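Local atomic coordinates of endoribonuclease ToxN (Pectobacterium atrosepticum, PDB entry 2XDB), a protein that cuts RNA as the endoribonuclease toxin of a type III toxin-antitoxin system active against phages, and is held in check by binding ToxI RNA. Residues 37-42 and 47-52; 4-9 and 90-95. All blocks are in the same frame, centred on the assembly; numbering follows the deposited sequence.

Contact 1: 37-42 and 47-52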
loop_
_atom_site.group_PDB
_atom_site.type_symbol
_atom_site.label_atom_id
_atom_site.label_comp_id
_atom_site.label_asym_id
_atom_site.label_seq_id
_atom_site.Cartn_x
_atom_site.Cartn_y
_atom_site.Cartn_z
ATOM N N GLY A 37 0.854 -6.349 -2.494
ATOM C CA GLY A 37 -0.037 -7.492 -2.584
ATOM C C GLY A 37 -0.354 -8.362 -1.401
ATOM O O GLY A 37 0.007 -9.515 -1.339
ATOM N N ILE A 38 -1.126 -7.810 -0.498
ATOM C CA ILE A 38 -1.618 -8.511 0.673
ATOM C C ILE A 38 -0.606 -8.553 1.763
ATOM O O ILE A 38 0.135 -9.507 1.988
ATOM C CB ILE A 38 -2.250 -9.823 0.434
ATOM C CG1 ILE A 38 -3.350 -9.664 -0.606
ATOM C CG2 ILE A 38 -2.975 -10.197 1.707
ATOM C CD1 ILE A 38 -4.526 -10.546 -0.306
ATOM N N VAL A 39 -0.663 -7.447 2.462
ATOM C CA VAL A 39 0.325 -7.001 3.353
ATOM C C VAL A 39 -0.121 -7.525 4.718
ATOM O O VAL A 39 0.702 -7.801 5.588
ATOM C CB VAL A 39 0.301 -5.482 3.207
ATOM C CG1 VAL A 39 -0.511 -4.807 4.317
ATOM C CG2 VAL A 39 1.694 -4.935 3.030
ATOM N N LEU A 40 -1.434 -7.708 4.867
ATOM C CA LEU A 40 -2.045 -8.271 6.071
ATOM C C LEU A 40 -3.344 -8.968 5.715
ATOM O O LEU A 40 -4.173 -8.429 4.975
ATOM C CB LEU A 40 -2.390 -7.169 7.076
ATOM C CG LEU A 40 -2.338 -7.454 8.573
ATOM C CD1 LEU A 40 -3.256 -6.516 9.323
ATOM C CD2 LEU A 40 -2.731 -8.859 8.839
ATOM N N GLU A 41 -3.529 -10.161 6.259
ATOM C CA GLU A 41 -4.794 -10.848 6.140
ATOM C C GLU A 41 -5.216 -11.310 7.520
ATOM O O GLU A 41 -4.573 -12.163 8.111
ATOM C CB GLU A 41 -4.670 -12.035 5.203
ATOM C CG GLU A 41 -5.981 -12.764 5.001
ATOM C CD GLU A 41 -5.946 -13.709 3.816
ATOM O OE1 GLU A 41 -4.865 -13.841 3.186
ATOM O OE2 GLU A 41 -7.002 -14.316 3.520
ATOM N N ILE A 42 -6.289 -10.731 8.046
ATOM C CA ILE A 42 -6.689 -10.997 9.425
ATOM C C ILE A 42 -8.172 -10.733 9.614
ATOM O O ILE A 42 -8.743 -9.826 8.986
ATOM C CB ILE A 42 -5.886 -10.132 10.428
ATOM C CG1 ILE A 42 -6.216 -10.524 11.862
ATOM C CG2 ILE A 42 -6.167 -8.641 10.223
ATOM C CD1 ILE A 42 -5.209 -9.995 12.866
ATOM N N TYR A 47 -5.665 -6.674 3.289
ATOM C CA TYR A 47 -5.188 -5.310 3.148
ATOM C C TYR A 47 -4.185 -5.146 2.020
ATOM O O TYR A 47 -3.301 -5.980 1.836
ATOM C CB TYR A 47 -4.547 -4.851 4.458
ATOM C CG TYR A 47 -5.549 -4.327 5.456
ATOM C CD1 TYR A 47 -5.857 -2.973 5.510
ATOM C CD2 TYR A 47 -6.203 -5.184 6.324
ATOM C CE1 TYR A 47 -6.781 -2.489 6.402
ATOM C CE2 TYR A 47 -7.122 -4.706 7.223
ATOM C CZ TYR A 47 -7.413 -3.360 7.253
ATOM O OH TYR A 47 -8.336 -2.885 8.151
ATOM N N LEU A 48 -4.318 -4.057 1.272
ATOM C CA LEU A 48 -3.276 -3.636 0.343
ATOM C C LEU A 48 -2.760 -2.286 0.804
ATOM O O LEU A 48 -3.510 -1.495 1.375
ATOM C CB LEU A 48 -3.820 -3.499 -1.081
ATOM C CG LEU A 48 -4.390 -4.742 -1.752
ATOM C CD1 LEU A 48 -4.750 -4.431 -3.208
ATOM C CD2 LEU A 48 -3.385 -5.884 -1.673
ATOM N N ALA A 49 -1.486 -2.009 0.535
ATOM C CA ALA A 49 -0.887 -0.737 0.934
ATOM C C ALA A 49 -0.406 0.046 -0.281
ATOM O O ALA A 49 0.107 -0.537 -1.232
ATOM C CB ALA A 49 0.268 -0.979 1.867
ATOM N N PRO A 50 -0.554 1.376 -0.249
ATOM C CA PRO A 50 -0.159 2.158 -1.417
ATOM C C PRO A 50 1.343 2.356 -1.457
ATOM O O PRO A 50 1.961 2.531 -0.406
ATOM C CB PRO A 50 -0.855 3.500 -1.178
ATOM C CG PRO A 50 -0.894 3.619 0.312
ATOM C CD PRO A 50 -1.089 2.221 0.832
ATOM N N LEU A 51 1.919 2.309 -2.656
ATOM C CA LEU A 51 3.300 2.703 -2.860
ATOM C C LEU A 51 3.308 4.191 -3.214
ATOM O O LEU A 51 2.361 4.690 -3.822
ATOM C CB LEU A 51 3.900 1.915 -4.011
ATOM C CG LEU A 51 4.068 0.409 -3.875
ATOM C CD1 LEU A 51 4.395 -0.193 -5.230
ATOM C CD2 LEU A 51 5.185 0.156 -2.919
ATOM N N THR A 52 4.370 4.894 -2.829
ATOM C CA THR A 52 4.523 6.309 -3.157
ATOM C C THR A 52 5.965 6.634 -3.552
ATOM O O THR A 52 6.914 6.002 -3.082
ATOM C CB THR A 52 4.070 7.246 -2.000
ATOM O OG1 THR A 52 4.387 8.601 -2.331
ATOM C CG2 THR A 52 4.777 6.908 -0.721
#
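Tyr47 contributes the most surface here, gripped through its backbone by Val39 and Leu40. Its N-H is given to Leu40 O, with Tyr47 N 2.9 Å from that oxygen, and Tyr47 O takes the N-H of Val39, whose N lies 3.1 Å away. The same oxygen also receives a CA-H...O contact from Ile38 CA at 3.3 Å. The tyrosine CB packs against two apolar neighbours, Leu40 CB at 4.1 Å and Val39 CG1 at 4.0 Å, and Leu40 O sits at the edge of the ring, near its plane. With CG turned beside the backbone N (chi1 -84°), the ring is carried away from Val39, toward Met89 and Pro91 of strand 80-91, and its hydroxyl makes a hydrogen bond with Glu154. Tyrosine suits the place because its ring can be buried while its polar end still finds a partner.

The two segments belong to the antiparallel hairpin of strands 35-42 and 45-52, central to the bent sheet of this SH3-clan toxin. The first strand is broken here, turning corners at Gly37 and Val39. The CB of Leu48 points away from strand 35-42, but leucine is long enough for CD2 to swing back, resting 3.8 Å from Gly37 CA and 3.9 Å from Ile38 CG1. Val39, apolar and branched at CB, can touch two residues with separate methyls, CG1 on Tyr47 and CG2 on Ala49 CB at 4.4 Å, while the valine side chain also touches Ile128 and Ser132 of helix 125-140.

Contact 2: 4-9 and 90-95; sequences YTISSK and IPIIEA. With SO4 (sulfate ion), chain C.
Ile6 and Ile92 mark the nearest backbone approach, their CA atoms 8.5 Å apart, so no backbone hydrogen bond joins the segments and side chains bridge the gap. One methyl does the bridging: Ile6 CD1 meets Ile90 CD1 at 4.0 Å, tip to tip, and Ile92 CG2 at 4.1 Å, crossing that side chain at a slant. Ile6 reaches them because CG1 lies beside the backbone N and the chain then runs extended (chi2 170°). Ile90 answers with an equally extended CG1-CD1 arm, whereas Ile92 offers its shorter branch, CG2. Isoleucine fits all three places: it is wholly apolar, its branching at CB is well tolerated in extended chain, and its two arms can serve different neighbours.

Beyond this buried patch the contact turns polar. A water donates to Glu94 OE1 at 3.1 Å and has a weak hydrogen bond with Tyr4 OH at 3.5 Å, linking the segments loosely. The carboxylate of Glu94 also forms a salt bridge with Lys46, while its backbone N gives weak hydrogen bonds to two oxygens of a sulfate, probably carried over from crystallisation.

Ser7, the N-cap of helix 8-17, sits where strand 3-6 gives way to that helix, whose Ile11 packs on both Ile6 and Ile90. Val97 of strand 97-99 covers Ile6 and Ile92, and Leu48 of strand 45-52 lies against the same pair, so that Ile6 and Ile90 meet helix 8-17, while Ile6 and Ile92 meet strands 45-52 and 97-99.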
loop_
_atom_site.group_PDB
_atom_site.type_symbol
_atom_site.label_atom_id
_atom_site.label_comp_id
_atom_site.label_asym_id
_atom_site.label_seq_id
_atom_site.Cartn_x
_atom_site.Cartn_y
_atom_site.Cartn_z
ATOM N N TYR A 4 -0.844 -4.342 -7.365
ATOM C CA TYR A 4 -2.261 -4.210 -7.720
ATOM C C TYR A 4 -2.638 -2.791 -8.104
ATOM O O TYR A 4 -1.967 -1.837 -7.727
ATOM C CB TYR A 4 -3.143 -4.576 -6.540
ATOM C CG TYR A 4 -3.129 -6.022 -6.166
ATOM C CD1 TYR A 4 -4.174 -6.855 -6.526
ATOM C CD2 TYR A 4 -2.082 -6.558 -5.428
ATOM C CE1 TYR A 4 -4.173 -8.183 -6.185
ATOM C CE2 TYR A 4 -2.072 -7.887 -5.074
ATOM C CZ TYR A 4 -3.115 -8.695 -5.461
ATOM O OH TYR A 4 -3.108 -10.017 -5.115
ATOM N N THR A 5 -3.726 -2.663 -8.853
ATOM C CA THR A 5 -4.443 -1.400 -8.940
ATOM C C THR A 5 -5.803 -1.638 -8.316
ATOM O O THR A 5 -6.239 -2.787 -8.173
ATOM C CB THR A 5 -4.633 -0.903 -10.379
ATOM O OG1 THR A 5 -5.420 -1.841 -11.125
ATOM C CG2 THR A 5 -3.299 -0.722 -11.046
ATOM N N ILE A 6 -6.461 -0.558 -7.923
ATOM C CA ILE A 6 -7.769 -0.656 -7.299
ATOM C C ILE A 6 -8.711 0.265 -8.068
ATOM O O ILE A 6 -8.284 1.315 -8.555
ATOM C CB ILE A 6 -7.689 -0.278 -5.808
ATOM C CG1 ILE A 6 -6.795 -1.275 -5.078
ATOM C CG2 ILE A 6 -9.066 -0.250 -5.164
ATOM C CD1 ILE A 6 -6.433 -0.871 -3.655
ATOM N N SER A 7 -9.974 -0.129 -8.211
ATOM C CA SER A 7 -10.916 0.673 -8.988
ATOM C C SER A 7 -11.259 1.977 -8.269
ATOM O O SER A 7 -11.293 2.024 -7.046
ATOM C CB SER A 7 -12.186 -0.121 -9.295
ATOM O OG SER A 7 -13.033 -0.181 -8.166
ATOM N N SER A 8 -11.513 3.034 -9.029
ATOM C CA SER A 8 -11.788 4.339 -8.437
ATOM C C SER A 8 -13.078 4.334 -7.658
ATOM O O SER A 8 -13.168 4.937 -6.591
ATOM C CB SER A 8 -11.877 5.395 -9.515
ATOM O OG SER A 8 -11.137 4.954 -10.631
ATOM N N LYS A 9 -14.079 3.655 -8.202
ATOM C CA LYS A 9 -15.391 3.609 -7.578
ATOM C C LYS A 9 -15.252 3.139 -6.133
ATOM O O LYS A 9 -15.798 3.753 -5.219
ATOM C CB LYS A 9 -16.336 2.706 -8.380
ATOM C CG LYS A 9 -16.107 2.782 -9.890
ATOM C CD LYS A 9 -14.797 2.067 -10.288
ATOM C CE LYS A 9 -14.191 2.595 -11.595
ATOM N NZ LYS A 9 -12.987 1.812 -12.002
ATOM N N ILE A 90 -5.637 -0.387 3.141
ATOM C CA ILE A 90 -7.094 -0.469 3.158
ATOM C C ILE A 90 -7.606 -1.887 2.931
ATOM O O ILE A 90 -6.982 -2.677 2.229
ATOM C CB ILE A 90 -7.699 0.455 2.099
ATOM C CG1 ILE A 90 -7.215 0.078 0.697
ATOM C CG2 ILE A 90 -7.346 1.909 2.378
ATOM C CD1 ILE A 90 -7.807 0.987 -0.373
ATOM N N PRO A 91 -8.736 -2.232 3.550
ATOM C CA PRO A 91 -9.254 -3.571 3.284
ATOM C C PRO A 91 -9.820 -3.561 1.874
ATOM O O PRO A 91 -10.314 -2.520 1.453
ATOM C CB PRO A 91 -10.372 -3.712 4.304
ATOM C CG PRO A 91 -10.839 -2.306 4.540
ATOM C CD PRO A 91 -9.638 -1.431 4.393
ATOM N N ILE A 92 -9.721 -4.664 1.142
ATOM C CA ILE A 92 -10.200 -4.677 -0.237
ATOM C C ILE A 92 -11.198 -5.789 -0.512
ATOM O O ILE A 92 -11.269 -6.777 0.209
ATOM C CB ILE A 92 -9.049 -4.801 -1.250
ATOM C CG1 ILE A 92 -8.269 -6.098 -1.029
ATOM C CG2 ILE A 92 -8.127 -3.610 -1.144
ATOM C CD1 ILE A 92 -8.744 -7.243 -1.887
ATOM N N ILE A 93 -11.975 -5.590 -1.563
ATOM C CA ILE A 93 -12.864 -6.592 -2.125
ATOM C C ILE A 93 -12.178 -7.115 -3.389
ATOM O O ILE A 93 -11.714 -6.325 -4.214
ATOM C CB ILE A 93 -14.177 -5.923 -2.532
ATOM C CG1 ILE A 93 -14.905 -5.397 -1.309
ATOM C CG2 ILE A 93 -15.063 -6.874 -3.277
ATOM C CD1 ILE A 93 -16.121 -4.576 -1.671
ATOM N N GLU A 94 -12.104 -8.428 -3.564
ATOM C CA GLU A 94 -11.315 -8.962 -4.687
ATOM C C GLU A 94 -11.769 -8.486 -6.070
ATOM O O GLU A 94 -10.941 -8.252 -6.944
ATOM C CB GLU A 94 -11.223 -10.485 -4.635
ATOM C CG GLU A 94 -10.851 -10.986 -3.255
ATOM C CD GLU A 94 -9.854 -12.125 -3.266
ATOM O OE1 GLU A 94 -9.114 -12.288 -4.264
ATOM O OE2 GLU A 94 -9.802 -12.847 -2.249
ATOM N N ALA A 95 -13.075 -8.334 -6.260
ATOM C CA ALA A 95 -13.604 -7.858 -7.536
ATOM C C ALA A 95 -13.266 -6.404 -7.847
ATOM O O ALA A 95 -13.361 -5.996 -8.997
ATOM C CB ALA A 95 -15.111 -8.058 -7.607
HETATM S S SO4 C . -13.617 -11.438 -1.552
HETATM O O1 SO4 C . -14.732 -11.904 -0.735
HETATM O O2 SO4 C . -12.691 -12.548 -1.750
HETATM O O3 SO4 C . -14.114 -10.979 -2.848
HETATM O O4 SO4 C . -12.933 -10.342 -0.870
HETATM O O HOH W 1 -6.308 -11.360 -5.035
#

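How the contacts relate
The centres of the two contacts lie 11 Å apart, and both reach the same antiparallel sheet; strands 3-6 and 80-91 are separated in it by the two strands of contact 1, yet their side chains meet. Along the chain, contact 1 falls inside the long loop closed by contact 2. A probable hydrogen bond spans strands 45-52 and 80-91, Leu48 O to Ile90 N at 3.0 Å, and the ring of Tyr4 packs against Gly37. Leu48 serves both contacts: its side chain meets Ile38 in one and Ile6 and Ile92 in the other. The bound RNA approaches contact 1 more closely, about 4 Å between nearest atoms against about 8 Å for contact 2, with Thr52 packing on a phosphate.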